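Local structure of intracellular protein transport protein USO1 (Saccharomyces cerevisiae S288c, 6LSU) at residues M412-V425 with L510-D522. The protein is a membrane-tethering protein required for transport from the endoplasmic reticulum to the Golgi complex, this chain being its globular head built of armadillo repeats. Numbering follows the deposited sequence.
Sequences MLYANSVHTFDTRV and LNLNPFKLFFTTD
Asn513, the N-cap of helix 514-528, bridges three helices with its amide: ND2 meets Leu413 at the end of helix 404-414, while OD1 serves the start of its own helix and Arg424 of helix 421-435. The ND2 hydrogen bond to Leu413 O (3.0 Å, N-H...O angle 150°) arrives in the carbonyl plane on a lone pair. OD1 is the acceptor for three donors: Lys516 N in a weak capping bond, Arg424 NH2 in another weak one (3.3 Å), and a water (2.6 Å). That water in turn accepts from Arg424 NH1 and Phe515 N, so Phe515 N, in the first turn of the helix, finds its acceptor in the water. Arg424 bends at chi3 (75°) and grips Met412 O side-on with NE and NH2, both at 2.8 Å; NE stands above the carbonyl plane, NH2 only slightly tilted from it. One face of the guanidinium is covered near its rim by Phe519 CE2. The Phe519 ring is a knob in a hole formed by Met412, Phe421, Arg424 and Val425, with Met412 SD lying obliquely 4.8 Å from its centroid in a Met-aromatic contact. Beside it, Phe421 turns its edge onto the face of Phe515, CE1 above the ring centre and planes at 57°. Tyr414 rests against Lys516 CD, while the lysine's NZ forms a salt bridge with Asp507. With Arg424 cut back to an alanine, Met412 O would probably lose both donors, Phe519 CE2 the guanidinium it packs on, and the water its NH1 donor. The contact joins two ARM 7 helices to helix 514-528, which begins at the end of ARM 8: one asparagine, one arginine and a water supply partners to end carbonyls and first-turn amides, flanked by an aromatic cluster.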
loop_
_atom_site.group_PDB
_atom_site.type_symbol
_atom_site.label_atom_id
_atom_site.label_comp_id
_atom_site.label_asym_id
_atom_site.label_seq_id
_atom_site.Cartn_x
_atom_site.Cartn_y
_atom_site.Cartn_z
ATOM N N MET A 412 -14.410 12.389 -1.398
ATOM C CA MET A 412 -13.209 13.208 -1.650
ATOM C C MET A 412 -13.424 14.625 -1.081
ATOM O O MET A 412 -12.464 15.138 -0.407
ATOM C CB MET A 412 -12.880 13.283 -3.147
ATOM C CG MET A 412 -11.497 13.787 -3.339
ATOM S SD MET A 412 -11.040 13.943 -5.052
ATOM C CE MET A 412 -12.487 14.793 -5.639
ATOM N N LEU A 413 -14.574 15.253 -1.386
ATOM C CA LEU A 413 -14.807 16.721 -1.186
ATOM C C LEU A 413 -15.328 16.991 0.224
ATOM O O LEU A 413 -14.706 17.839 0.890
ATOM C CB LEU A 413 -15.848 17.255 -2.179
ATOM C CG LEU A 413 -15.429 17.257 -3.638
ATOM C CD1 LEU A 413 -16.521 17.804 -4.517
ATOM C CD2 LEU A 413 -14.160 18.054 -3.822
ATOM N N TYR A 414 -16.416 16.306 0.634
ATOM C CA TYR A 414 -17.218 16.668 1.822
ATOM C C TYR A 414 -17.112 15.646 2.960
ATOM O O TYR A 414 -17.932 15.765 3.923
ATOM C CB TYR A 414 -18.701 16.846 1.461
ATOM C CG TYR A 414 -18.953 17.775 0.307
ATOM C CD1 TYR A 414 -18.879 19.156 0.438
ATOM C CD2 TYR A 414 -19.248 17.246 -0.948
ATOM C CE1 TYR A 414 -19.067 19.993 -0.662
ATOM C CE2 TYR A 414 -19.443 18.069 -2.047
ATOM C CZ TYR A 414 -19.337 19.447 -1.907
ATOM O OH TYR A 414 -19.496 20.233 -3.012
ATOM N N ALA A 415 -16.213 14.650 2.887
ATOM C CA ALA A 415 -16.187 13.572 3.908
ATOM C C ALA A 415 -15.037 13.829 4.863
ATOM O O ALA A 415 -14.269 12.859 5.149
ATOM C CB ALA A 415 -16.078 12.203 3.297
ATOM N N ASN A 416 -14.921 15.064 5.353
ATOM C CA ASN A 416 -14.068 15.352 6.536
ATOM C C ASN A 416 -14.889 14.958 7.772
ATOM O O ASN A 416 -16.114 14.690 7.638
ATOM C CB ASN A 416 -13.533 16.784 6.510
ATOM C CG ASN A 416 -14.600 17.825 6.771
ATOM O OD1 ASN A 416 -15.790 17.525 6.868
ATOM N ND2 ASN A 416 -14.179 19.064 6.903
ATOM N N SER A 417 -14.242 14.854 8.926
ATOM C CA SER A 417 -14.861 14.346 10.187
ATOM C C SER A 417 -15.066 12.824 10.113
ATOM O O SER A 417 -14.312 12.124 10.795
ATOM C CB SER A 417 -16.182 15.034 10.576
ATOM O OG SER A 417 -16.247 16.401 10.183
ATOM N N VAL A 418 -16.024 12.333 9.316
ATOM C CA VAL A 418 -16.431 10.887 9.295
ATOM C C VAL A 418 -15.359 9.987 8.630
ATOM O O VAL A 418 -15.137 8.850 9.163
ATOM C CB VAL A 418 -17.814 10.676 8.652
ATOM C CG1 VAL A 418 -18.002 11.521 7.390
ATOM C CG2 VAL A 418 -18.061 9.185 8.380
ATOM N N HIS A 419 -14.690 10.428 7.554
ATOM C CA HIS A 419 -13.633 9.628 6.858
ATOM C C HIS A 419 -12.226 10.203 7.044
ATOM O O HIS A 419 -12.073 11.409 7.237
ATOM C CB HIS A 419 -13.915 9.488 5.354
ATOM C CG HIS A 419 -15.100 8.629 5.078
ATOM N ND1 HIS A 419 -15.319 7.449 5.742
ATOM C CD2 HIS A 419 -16.128 8.770 4.224
ATOM C CE1 HIS A 419 -16.436 6.899 5.325
ATOM N NE2 HIS A 419 -16.951 7.684 4.390
ATOM N N THR A 420 -11.221 9.353 7.019
ATOM C CA THR A 420 -9.822 9.770 7.225
ATOM C C THR A 420 -9.298 10.451 5.946
ATOM O O THR A 420 -9.814 10.303 4.815
ATOM C CB THR A 420 -8.928 8.605 7.639
ATOM O OG1 THR A 420 -8.904 7.739 6.500
ATOM C CG2 THR A 420 -9.426 7.908 8.887
ATOM N N PHE A 421 -8.260 11.213 6.114
ATOM C CA PHE A 421 -7.615 11.895 4.984
ATOM C C PHE A 421 -7.208 10.836 3.973
ATOM O O PHE A 421 -7.486 11.073 2.806
ATOM C CB PHE A 421 -6.448 12.754 5.471
ATOM C CG PHE A 421 -5.735 13.524 4.394
ATOM C CD1 PHE A 421 -6.377 14.562 3.722
ATOM C CD2 PHE A 421 -4.467 13.159 3.989
ATOM C CE1 PHE A 421 -5.735 15.268 2.710
ATOM C CE2 PHE A 421 -3.818 13.844 2.976
ATOM C CZ PHE A 421 -4.428 14.932 2.375
ATOM N N ASP A 422 -6.631 9.727 4.419
ATOM C CA ASP A 422 -6.163 8.583 3.585
ATOM C C ASP A 422 -7.281 8.094 2.644
ATOM O O ASP A 422 -7.001 7.985 1.449
ATOM C CB ASP A 422 -5.563 7.485 4.464
ATOM C CG ASP A 422 -4.129 7.789 4.891
ATOM O OD1 ASP A 422 -3.588 8.881 4.519
ATOM O OD2 ASP A 422 -3.548 6.926 5.565
ATOM N N THR A 423 -8.500 7.865 3.161
ATOM C CA THR A 423 -9.680 7.497 2.337
ATOM C C THR A 423 -9.866 8.566 1.268
ATOM O O THR A 423 -9.887 8.253 0.074
ATOM C CB THR A 423 -10.931 7.285 3.194
ATOM O OG1 THR A 423 -10.855 6.075 3.940
ATOM C CG2 THR A 423 -12.222 7.205 2.410
ATOM N N ARG A 424 -9.957 9.826 1.658
ATOM C CA ARG A 424 -10.114 10.969 0.713
ATOM C C ARG A 424 -9.016 10.961 -0.344
ATOM O O ARG A 424 -9.284 11.269 -1.516
ATOM C CB ARG A 424 -10.140 12.283 1.493
ATOM C CG ARG A 424 -11.386 12.402 2.364
ATOM C CD ARG A 424 -11.408 13.651 3.188
ATOM N NE ARG A 424 -11.722 14.751 2.302
ATOM C CZ ARG A 424 -11.504 16.042 2.551
ATOM N NH1 ARG A 424 -10.967 16.426 3.697
ATOM N NH2 ARG A 424 -11.871 16.944 1.665
ATOM N N VAL A 425 -7.788 10.631 -0.037
ATOM C CA VAL A 425 -6.783 10.708 -1.150
ATOM C C VAL A 425 -6.880 9.429 -1.990
ATOM O O VAL A 425 -6.826 9.538 -3.192
ATOM C CB VAL A 425 -5.364 11.057 -0.687
ATOM C CG1 VAL A 425 -5.307 11.314 0.794
ATOM C CG2 VAL A 425 -4.312 10.107 -1.157
ATOM N N LEU A 510 -15.061 27.440 4.339
ATOM C CA LEU A 510 -14.052 26.617 3.620
ATOM C C LEU A 510 -12.884 26.337 4.578
ATOM O O LEU A 510 -12.306 25.257 4.545
ATOM C CB LEU A 510 -13.584 27.323 2.349
ATOM C CG LEU A 510 -12.517 26.584 1.546
ATOM C CD1 LEU A 510 -13.009 25.205 1.158
ATOM C CD2 LEU A 510 -12.139 27.355 0.284
ATOM N N ASN A 511 -12.572 27.239 5.483
ATOM C CA ASN A 511 -11.408 27.058 6.394
ATOM C C ASN A 511 -11.553 25.777 7.230
ATOM O O ASN A 511 -10.502 25.307 7.736
ATOM C CB ASN A 511 -11.278 28.255 7.332
ATOM C CG ASN A 511 -12.643 28.577 7.890
ATOM O OD1 ASN A 511 -13.437 29.248 7.227
ATOM N ND2 ASN A 511 -12.978 27.999 9.048
ATOM N N LEU A 512 -12.785 25.305 7.417
ATOM C CA LEU A 512 -13.093 24.073 8.173
ATOM C C LEU A 512 -12.916 22.785 7.325
ATOM O O LEU A 512 -13.111 21.710 7.859
ATOM C CB LEU A 512 -14.539 24.204 8.629
ATOM C CG LEU A 512 -14.810 25.403 9.540
ATOM C CD1 LEU A 512 -16.090 25.203 10.346
ATOM C CD2 LEU A 512 -13.626 25.648 10.484
ATOM N N ASN A 513 -12.633 22.897 6.032
ATOM C CA ASN A 513 -12.494 21.752 5.116
ATOM C C ASN A 513 -11.567 22.158 3.974
ATOM O O ASN A 513 -11.915 22.024 2.812
ATOM C CB ASN A 513 -13.870 21.305 4.615
ATOM C CG ASN A 513 -13.806 20.044 3.787
ATOM O OD1 ASN A 513 -12.726 19.463 3.618
ATOM N ND2 ASN A 513 -14.952 19.627 3.274
ATOM N N PRO A 514 -10.378 22.712 4.247
ATOM C CA PRO A 514 -9.569 23.310 3.187
ATOM C C PRO A 514 -9.371 22.327 2.016
ATOM O O PRO A 514 -9.480 22.753 0.856
ATOM C CB PRO A 514 -8.240 23.687 3.878
ATOM C CG PRO A 514 -8.262 22.817 5.160
ATOM C CD PRO A 514 -9.720 22.734 5.545
ATOM N N PHE A 515 -9.151 21.046 2.343
ATOM C CA PHE A 515 -8.737 19.982 1.395
ATOM C C PHE A 515 -9.808 19.793 0.303
ATOM O O PHE A 515 -9.458 19.517 -0.883
ATOM C CB PHE A 515 -8.361 18.724 2.186
ATOM C CG PHE A 515 -6.933 18.822 2.640
ATOM C CD1 PHE A 515 -5.937 18.837 1.699
ATOM C CD2 PHE A 515 -6.603 18.944 3.963
ATOM C CE1 PHE A 515 -4.625 18.971 2.070
ATOM C CE2 PHE A 515 -5.277 19.076 4.336
ATOM C CZ PHE A 515 -4.296 19.110 3.386
ATOM N N LYS A 516 -11.075 20.026 0.631
ATOM C CA LYS A 516 -12.128 20.106 -0.413
ATOM C C LYS A 516 -11.646 20.931 -1.623
ATOM O O LYS A 516 -11.899 20.539 -2.793
ATOM C CB LYS A 516 -13.349 20.819 0.130
ATOM C CG LYS A 516 -14.380 21.157 -0.910
ATOM C CD LYS A 516 -15.733 21.386 -0.310
ATOM C CE LYS A 516 -15.851 22.754 0.332
ATOM N NZ LYS A 516 -17.196 22.889 0.946
ATOM N N LEU A 517 -11.008 22.076 -1.379
ATOM C CA LEU A 517 -10.560 22.926 -2.501
ATOM C C LEU A 517 -9.307 22.297 -3.120
ATOM O O LEU A 517 -9.162 22.264 -4.318
ATOM C CB LEU A 517 -10.306 24.326 -1.958
ATOM C CG LEU A 517 -10.329 25.481 -2.945
ATOM C CD1 LEU A 517 -9.151 26.371 -2.645
ATOM C CD2 LEU A 517 -10.336 25.042 -4.387
ATOM N N PHE A 518 -8.442 21.746 -2.290
ATOM C CA PHE A 518 -7.133 21.170 -2.708
ATOM C C PHE A 518 -7.347 20.010 -3.697
ATOM O O PHE A 518 -6.764 19.978 -4.774
ATOM C CB PHE A 518 -6.340 20.737 -1.490
ATOM C CG PHE A 518 -5.111 19.957 -1.898
ATOM C CD1 PHE A 518 -4.001 20.604 -2.406
ATOM C CD2 PHE A 518 -5.152 18.569 -1.956
ATOM C CE1 PHE A 518 -2.913 19.860 -2.873
ATOM C CE2 PHE A 518 -4.078 17.843 -2.430
ATOM C CZ PHE A 518 -2.951 18.483 -2.880
ATOM N N PHE A 519 -8.240 19.089 -3.350
ATOM C CA PHE A 519 -8.698 17.980 -4.221
ATOM C C PHE A 519 -9.272 18.529 -5.516
ATOM O O PHE A 519 -8.734 18.124 -6.604
ATOM C CB PHE A 519 -9.589 17.033 -3.425
ATOM C CG PHE A 519 -8.815 16.199 -2.438
ATOM C CD1 PHE A 519 -7.618 15.601 -2.802
ATOM C CD2 PHE A 519 -9.303 15.976 -1.145
ATOM C CE1 PHE A 519 -6.888 14.858 -1.875
ATOM C CE2 PHE A 519 -8.597 15.204 -0.221
ATOM C CZ PHE A 519 -7.380 14.677 -0.581
ATOM N N THR A 520 -10.246 19.432 -5.443
ATOM C CA THR A 520 -10.868 20.076 -6.644
ATOM C C THR A 520 -9.765 20.652 -7.545
ATOM O O THR A 520 -9.666 20.308 -8.739
ATOM C CB THR A 520 -11.912 21.117 -6.232
ATOM O OG1 THR A 520 -12.895 20.438 -5.432
ATOM C CG2 THR A 520 -12.672 21.682 -7.405
ATOM N N THR A 521 -8.891 21.483 -7.043
ATOM C CA THR A 521 -7.894 22.071 -7.954
ATOM C C THR A 521 -7.014 20.932 -8.486
ATOM O O THR A 521 -6.604 20.936 -9.635
ATOM C CB THR A 521 -7.156 23.216 -7.259
ATOM O OG1 THR A 521 -6.785 22.796 -5.934
ATOM C CG2 THR A 521 -8.041 24.429 -7.187
ATOM N N ASP A 522 -6.667 19.985 -7.641
ATOM C CA ASP A 522 -5.762 18.872 -8.029
ATOM C C ASP A 522 -6.403 17.998 -9.124
ATOM O O ASP A 522 -5.753 17.653 -10.088
ATOM C CB ASP A 522 -5.411 18.000 -6.833
ATOM C CG ASP A 522 -4.485 16.841 -7.210
ATOM O OD1 ASP A 522 -3.309 17.123 -7.527
ATOM O OD2 ASP A 522 -4.973 15.685 -7.274
HETATM O O HOH W 1 -10.351 19.341 4.674
#